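Local coordinates for DUF2790 domain-containing protein (Pseudomonas aeruginosa, PDB 4F98), which is of unknown function but belongs to the DUF2790 family and probably carries a secretion signal in its natural precursor, assembling here as a two-subunit protein, at residues P8-Y17 against E53-E61. Sequence-based numbering, arbitrary orientation.
Sequences PGRGLPVEEY and ELHKIRFLE
Residues 8-17, an irregular segment preceding the first strand, cross over strand 54-62, the outermost strand of a three-stranded antiparallel sheet within this chain, in a surface contact. One direct backbone bond joins them, Glu15 N to Lys56 O at 2.9 Å (N-H...O angle 165°); water 1 links Pro13 O and Glu15 OE1 to Lys56 N, and water 2 links Glu15 O to Arg58 N. Bent at chi3 (-76°), the Lys56 chain brings NZ to 2.8 Å from both Gly9 O and Leu12 O. Gly9 O also accepts the turn bond from Leu12 N, the two donors arriving from opposite faces of its plane. Leu12 CD1 packs on Leu54 CB at 3.9 Å. The Glu15 carboxylate stands perpendicular to the His55 ring; His55 ND1 donates to Glu15 OE2 (2.8 Å), meeting its syn side from somewhat out of the carboxylate plane, in a bent bond, while NE2 bonds Asp49. In the conformer described, Ile57 CD1 sits 3.7 Å over the Tyr17 ring centre (CH-pi), and the tyrosine edge meets the Phe59 face, centroids 5.0 Å apart, planes at 60°. Tyr17 OH bonds Trp62 of the second subunit, tying this end to the dimer interface. At the other end, Lys56 clasps a type II beta turn, Gly9 to Leu12, against this strand.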
ATOM      1  N   PRO A   8      -3.142  -7.018  18.533  1.00 19.75           N
ATOM      2  CA  PRO A   8      -4.444  -7.352  17.955  1.00 17.69           C
ATOM      3  C   PRO A   8      -4.442  -8.549  17.005  1.00 15.74           C
ATOM      4  O   PRO A   8      -5.492  -9.098  16.755  1.00 16.90           O
ATOM      5  CB  PRO A   8      -4.865  -6.065  17.215  1.00 19.65           C
ATOM      6  CG  PRO A   8      -3.775  -5.122  17.349  1.00 22.36           C
ATOM      7  CD  PRO A   8      -2.634  -5.724  18.034  1.00 19.50           C
ATOM      8  N   GLY A   9      -3.277  -8.945  16.506  1.00 16.57           N
ATOM      9  CA  GLY A   9      -3.165 -10.111  15.651  1.00 16.99           C
ATOM     10  C   GLY A   9      -3.246 -11.445  16.355  1.00 16.16           C
ATOM     11  O   GLY A   9      -3.441 -12.450  15.678  1.00 15.31           O
ATOM     12  N   ARG A  10      -3.129 -11.445  17.689  1.00 16.19           N
ATOM     13  CA  ARG A  10      -3.102 -12.672  18.525  1.00 18.23           C
ATOM     14  C   ARG A  10      -4.292 -13.550  18.221  1.00 14.13           C
ATOM     15  O   ARG A  10      -5.423 -13.085  18.316  1.00 15.75           O
ATOM     16  CB  ARG A  10      -3.127 -12.331  20.047  1.00 20.58           C
ATOM     17  CG  ARG A  10      -3.158 -13.534  21.054  1.00 22.13           C
ATOM     18  CD  ARG A  10      -3.143 -13.062  22.521  1.00 24.09           C
ATOM     19  NE  ARG A  10      -2.908 -14.164  23.469  1.00 26.68           N
ATOM     20  CZ  ARG A  10      -2.753 -14.040  24.796  1.00 30.76           C
ATOM     21  NH1 ARG A  10      -2.798 -12.843  25.405  1.00 31.60           N
ATOM     22  NH2 ARG A  10      -2.544 -15.138  25.533  1.00 31.80           N
ATOM     23  N   GLY A  11      -4.034 -14.788  17.821  1.00 12.84           N
ATOM     24  CA  GLY A  11      -5.075 -15.787  17.655  1.00 12.13           C
ATOM     25  C   GLY A  11      -5.957 -15.660  16.416  1.00 11.98           C
ATOM     26  O   GLY A  11      -6.951 -16.375  16.311  1.00 15.72           O
ATOM     27  N   LEU A  12      -5.594 -14.798  15.466  1.00 11.07           N
ATOM     28  CA  LEU A  12      -6.352 -14.627  14.224  1.00 11.26           C
ATOM     29  C   LEU A  12      -5.648 -15.329  13.066  1.00 11.52           C
ATOM     30  O   LEU A  12      -4.446 -15.143  12.868  1.00 13.22           O
ATOM     31  CB  LEU A  12      -6.505 -13.160  13.859  1.00 12.48           C
ATOM     32  CG  LEU A  12      -7.395 -12.290  14.744  1.00 11.77           C
ATOM     33  CD1 LEU A  12      -7.270 -10.826  14.299  1.00 12.82           C
ATOM     34  CD2 LEU A  12      -8.861 -12.735  14.657  1.00 13.81           C
ATOM     35  N   PRO A  13      -6.389 -16.110  12.270  1.00 11.76           N
ATOM     36  CA  PRO A  13      -5.846 -16.631  11.029  1.00 13.41           C
ATOM     37  C   PRO A  13      -5.865 -15.537   9.975  1.00 12.23           C
ATOM     38  O   PRO A  13      -6.671 -14.631  10.046  1.00 13.20           O
ATOM     39  CB  PRO A  13      -6.854 -17.726  10.648  1.00 15.32           C
ATOM     40  CG  PRO A  13      -8.120 -17.220  11.146  1.00 16.99           C
ATOM     41  CD  PRO A  13      -7.806 -16.475  12.412  1.00 14.08           C
ATOM     42  N   VAL A  14      -4.975 -15.635   9.010  1.00 12.43           N
ATOM     43  CA  VAL A  14      -5.014 -14.763   7.846  1.00 11.80           C
ATOM     44  C   VAL A  14      -6.222 -15.185   7.011  1.00 11.68           C
ATOM     45  O   VAL A  14      -6.430 -16.378   6.744  1.00 15.97           O
ATOM     46  CB  VAL A  14      -3.725 -14.880   7.016  1.00 12.98           C
ATOM     47  CG1 VAL A  14      -3.799 -14.021   5.781  1.00 16.71           C
ATOM     48  CG2 VAL A  14      -2.543 -14.442   7.831  1.00 17.08           C
ATOM     49  N   GLU A  15      -7.041 -14.216   6.632  1.00 11.08           N
ATOM     50  CA  GLU A  15      -8.217 -14.501   5.830  1.00 11.93           C
ATOM     51  C   GLU A  15      -8.025 -14.090   4.390  1.00 11.27           C
ATOM     52  O   GLU A  15      -7.126 -13.336   4.056  1.00 13.01           O
ATOM     53  CB  GLU A  15      -9.474 -13.942   6.463  1.00 16.61           C
ATOM     54  CG  GLU A  15      -9.587 -12.502   6.563  1.00 18.68           C
ATOM     55  CD  GLU A  15     -10.782 -12.083   7.424  1.00 22.30           C
ATOM     56  OE1 GLU A  15     -10.910 -12.523   8.599  1.00 23.38           O
ATOM     57  OE2 GLU A  15     -11.586 -11.305   6.907  1.00 23.74           O
ATOM     58  N   GLU A  16      -8.878 -14.633   3.543  1.00 11.07           N
ATOM     59  CA  GLU A  16      -8.850 -14.358   2.121  1.00 11.02           C
ATOM     60  C   GLU A  16      -9.017 -12.862   1.875  1.00 12.68           C
ATOM     61  O   GLU A  16      -9.944 -12.261   2.398  1.00 14.79           O
ATOM     62  CB  GLU A  16      -9.956 -15.173   1.434  1.00 12.61           C
ATOM     63  CG  GLU A  16     -10.080 -14.921  -0.061  1.00 12.90           C
ATOM     64  CD  GLU A  16     -10.892 -15.954  -0.803  1.00 12.34           C
ATOM     65  OE1 GLU A  16     -11.143 -17.029  -0.235  1.00 15.54           O
ATOM     66  OE2 GLU A  16     -11.275 -15.702  -1.960  1.00 10.61           O
ATOM     67  N   TYR A  17      -8.084 -12.310   1.095  1.00 13.47           N
ATOM     68  CA  TYR A  17      -8.219 -10.913   0.732  0.50 11.56           C
ATOM     69  C   TYR A  17      -7.928 -10.769  -0.777  1.00 12.86           C
ATOM     70  O   TYR A  17      -7.275 -11.597  -1.429  1.00 17.70           O
ATOM     71  CB  TYR A  17      -7.438 -10.002   1.722  0.50  9.82           C
ATOM     72  CG  TYR A  17      -7.436  -8.518   1.423  0.50  9.70           C
ATOM     73  CD1 TYR A  17      -8.612  -7.773   1.422  0.50 10.52           C
ATOM     74  CD2 TYR A  17      -6.264  -7.872   1.113  0.50 13.34           C
ATOM     75  CE1 TYR A  17      -8.613  -6.433   1.117  0.50 10.83           C
ATOM     76  CE2 TYR A  17      -6.258  -6.514   0.821  0.50 10.81           C
ATOM     77  CZ  TYR A  17      -7.439  -5.811   0.819  0.50 10.64           C
ATOM     78  OH  TYR A  17      -7.469  -4.462   0.542  0.50 14.11           O
ATOM     79  N   GLU A  53     -16.089  -7.434  14.925  1.00 13.56           N
ATOM     80  CA  GLU A  53     -15.186  -8.536  14.643  1.00 13.03           C
ATOM     81  C   GLU A  53     -13.848  -8.053  14.083  1.00 12.02           C
ATOM     82  O   GLU A  53     -13.809  -7.069  13.345  1.00 12.69           O
ATOM     83  CB  GLU A  53     -15.866  -9.494  13.648  1.00 14.86           C
ATOM     84  CG  GLU A  53     -17.136 -10.173  14.243  1.00 19.55           C
ATOM     85  CD  GLU A  53     -16.775 -11.097  15.363  1.00 20.08           C
ATOM     86  OE1 GLU A  53     -15.709 -11.720  15.267  1.00 28.17           O
ATOM     87  OE2 GLU A  53     -17.528 -11.212  16.344  1.00 19.04           O
ATOM     88  N   LEU A  54     -12.778  -8.775  14.422  1.00 12.21           N
ATOM     89  CA  LEU A  54     -11.430  -8.510  13.922  1.00 11.48           C
ATOM     90  C   LEU A  54     -11.097  -9.400  12.743  1.00 11.22           C
ATOM     91  O   LEU A  54     -11.580 -10.520  12.635  1.00 13.46           O
ATOM     92  CB  LEU A  54     -10.395  -8.695  15.021  1.00 11.98           C
ATOM     93  CG  LEU A  54     -10.588  -7.849  16.278  1.00 13.03           C
ATOM     94  CD1 LEU A  54      -9.411  -8.044  17.219  1.00 13.85           C
ATOM     95  CD2 LEU A  54     -10.795  -6.370  15.983  1.00 14.01           C
ATOM     96  N   HIS A  55     -10.244  -8.871  11.869  1.00 10.94           N
ATOM     97  CA  HIS A  55      -9.836  -9.548  10.647  1.00 11.21           C
ATOM     98  C   HIS A  55      -8.357  -9.295  10.397  1.00 10.42           C
ATOM     99  O   HIS A  55      -7.925  -8.135  10.474  1.00 10.85           O
ATOM    100  CB  HIS A  55     -10.612  -8.986   9.453  1.00 12.05           C
ATOM    101  CG  HIS A  55     -12.099  -9.059   9.605  1.00 11.88           C
ATOM    102  ND1 HIS A  55     -12.838 -10.112   9.120  1.00 19.44           N
ATOM    103  CD2 HIS A  55     -12.988  -8.216  10.182  1.00 12.80           C
ATOM    104  CE1 HIS A  55     -14.120  -9.918   9.394  1.00 20.83           C
ATOM    105  NE2 HIS A  55     -14.235  -8.778  10.047  1.00 16.73           N
ATOM    106  N   LYS A  56      -7.596 -10.356  10.163  1.00  9.25           N
ATOM    107  CA  LYS A  56      -6.192 -10.270   9.779  1.00  9.51           C
ATOM    108  C   LYS A  56      -6.056 -10.609   8.304  1.00  8.47           C
ATOM    109  O   LYS A  56      -6.510 -11.674   7.866  1.00  9.38           O
ATOM    110  CB  LYS A  56      -5.351 -11.244  10.604  1.00  9.44           C
ATOM    111  CG  LYS A  56      -3.847 -11.299  10.257  1.00 10.38           C
ATOM    112  CD  LYS A  56      -3.112 -12.435  11.026  1.00 12.15           C
ATOM    113  CE  LYS A  56      -2.855 -12.106  12.461  1.00 12.56           C
ATOM    114  NZ  LYS A  56      -2.435 -13.276  13.245  1.00 13.85           N
ATOM    115  N   ILE A  57      -5.403  -9.724   7.562  1.00  8.58           N
ATOM    116  CA  ILE A  57      -5.150  -9.901   6.121  1.00  8.29           C
ATOM    117  C   ILE A  57      -3.675  -9.615   5.854  1.00  8.58           C
ATOM    118  O   ILE A  57      -3.055  -8.814   6.559  1.00  9.80           O
ATOM    119  CB  ILE A  57      -6.081  -9.034   5.260  1.00  9.38           C
ATOM    120  CG1 ILE A  57      -6.036  -7.564   5.696  1.00  9.91           C
ATOM    121  CG2 ILE A  57      -7.524  -9.584   5.328  1.00 11.41           C
ATOM    122  CD1 ILE A  57      -6.740  -6.593   4.748  1.00 12.28           C
ATOM    123  N   ARG A  58      -3.100 -10.320   4.892  1.00  8.98           N
ATOM    124  CA  ARG A  58      -1.717 -10.103   4.503  0.50  8.93           C
ATOM    125  C   ARG A  58      -1.606 -10.082   2.989  1.00  9.07           C
ATOM    126  O   ARG A  58      -2.214 -10.900   2.290  1.00 10.67           O
ATOM    127  CB  ARG A  58      -0.770 -11.117   5.141  0.50  9.08           C
ATOM    128  CG  ARG A  58       0.713 -10.802   4.929  0.50  8.10           C
ATOM    129  CD  ARG A  58       1.659 -11.726   5.687  0.50  8.83           C
ATOM    130  NE  ARG A  58       1.313 -13.129   5.509  0.50 12.54           N
ATOM    131  CZ  ARG A  58       0.881 -13.932   6.485  0.50 10.64           C
ATOM    132  NH1 ARG A  58       0.728 -13.488   7.748  0.50 12.03           N
ATOM    133  NH2 ARG A  58       0.588 -15.179   6.176  0.50 10.24           N
ATOM    134  N   PHE A  59      -0.850  -9.105   2.494  1.00  8.52           N
ATOM    135  CA  PHE A  59      -0.848  -8.787   1.071  1.00  8.54           C
ATOM    136  C   PHE A  59       0.429  -7.990   0.770  1.00  8.51           C
ATOM    137  O   PHE A  59       1.379  -8.045   1.569  1.00 10.02           O
ATOM    138  CB  PHE A  59      -2.182  -8.080   0.689  1.00  9.37           C
ATOM    139  CG  PHE A  59      -2.503  -6.868   1.530  1.00  8.68           C
ATOM    140  CD1 PHE A  59      -3.073  -6.997   2.786  1.00 10.96           C
ATOM    141  CD2 PHE A  59      -2.280  -5.594   1.045  1.00  9.12           C
ATOM    142  CE1 PHE A  59      -3.346  -5.888   3.571  1.00 10.59           C
ATOM    143  CE2 PHE A  59      -2.571  -4.475   1.815  1.00 10.51           C
ATOM    144  CZ  PHE A  59      -3.120  -4.631   3.092  1.00 11.30           C
ATOM    145  N   LEU A  60       0.468  -7.295  -0.359  1.00  8.95           N
ATOM    146  CA  LEU A  60       1.643  -6.534  -0.782  1.00  9.63           C
ATOM    147  C   LEU A  60       1.285  -5.074  -0.923  1.00  9.53           C
ATOM    148  O   LEU A  60       0.149  -4.724  -1.266  1.00  9.71           O
ATOM    149  CB  LEU A  60       2.140  -7.028  -2.146  1.00 11.04           C
ATOM    150  CG  LEU A  60       2.587  -8.482  -2.209  1.00 13.22           C
ATOM    151  CD1 LEU A  60       2.781  -8.875  -3.681  1.00 17.57           C
ATOM    152  CD2 LEU A  60       3.850  -8.712  -1.360  1.00 14.87           C
ATOM    153  N   GLU A  61       2.269  -4.214  -0.663  1.00  8.80           N
ATOM    154  CA  GLU A  61       2.119  -2.779  -0.861  1.00  7.72           C
ATOM    155  C   GLU A  61       3.455  -2.172  -1.239  1.00  8.45           C
ATOM    156  O   GLU A  61       4.496  -2.823  -1.135  1.00 10.30           O
ATOM    157  CB  GLU A  61       1.572  -2.134   0.400  1.00  8.32           C
ATOM    158  CG  GLU A  61       2.573  -2.064   1.549  1.00  9.07           C
ATOM    159  CD  GLU A  61       2.035  -1.351   2.786  1.00  9.34           C
ATOM    160  OE1 GLU A  61       0.854  -0.930   2.817  1.00 10.54           O
ATOM    161  OE2 GLU A  61       2.794  -1.204   3.769  1.00 10.52           O
TER
HETATM  162  O   HOH W   1      -8.798 -13.021  10.521  1.00 12.97           O
HETATM  163  O   HOH W   2      -4.788 -12.149   3.455  1.00 15.26           O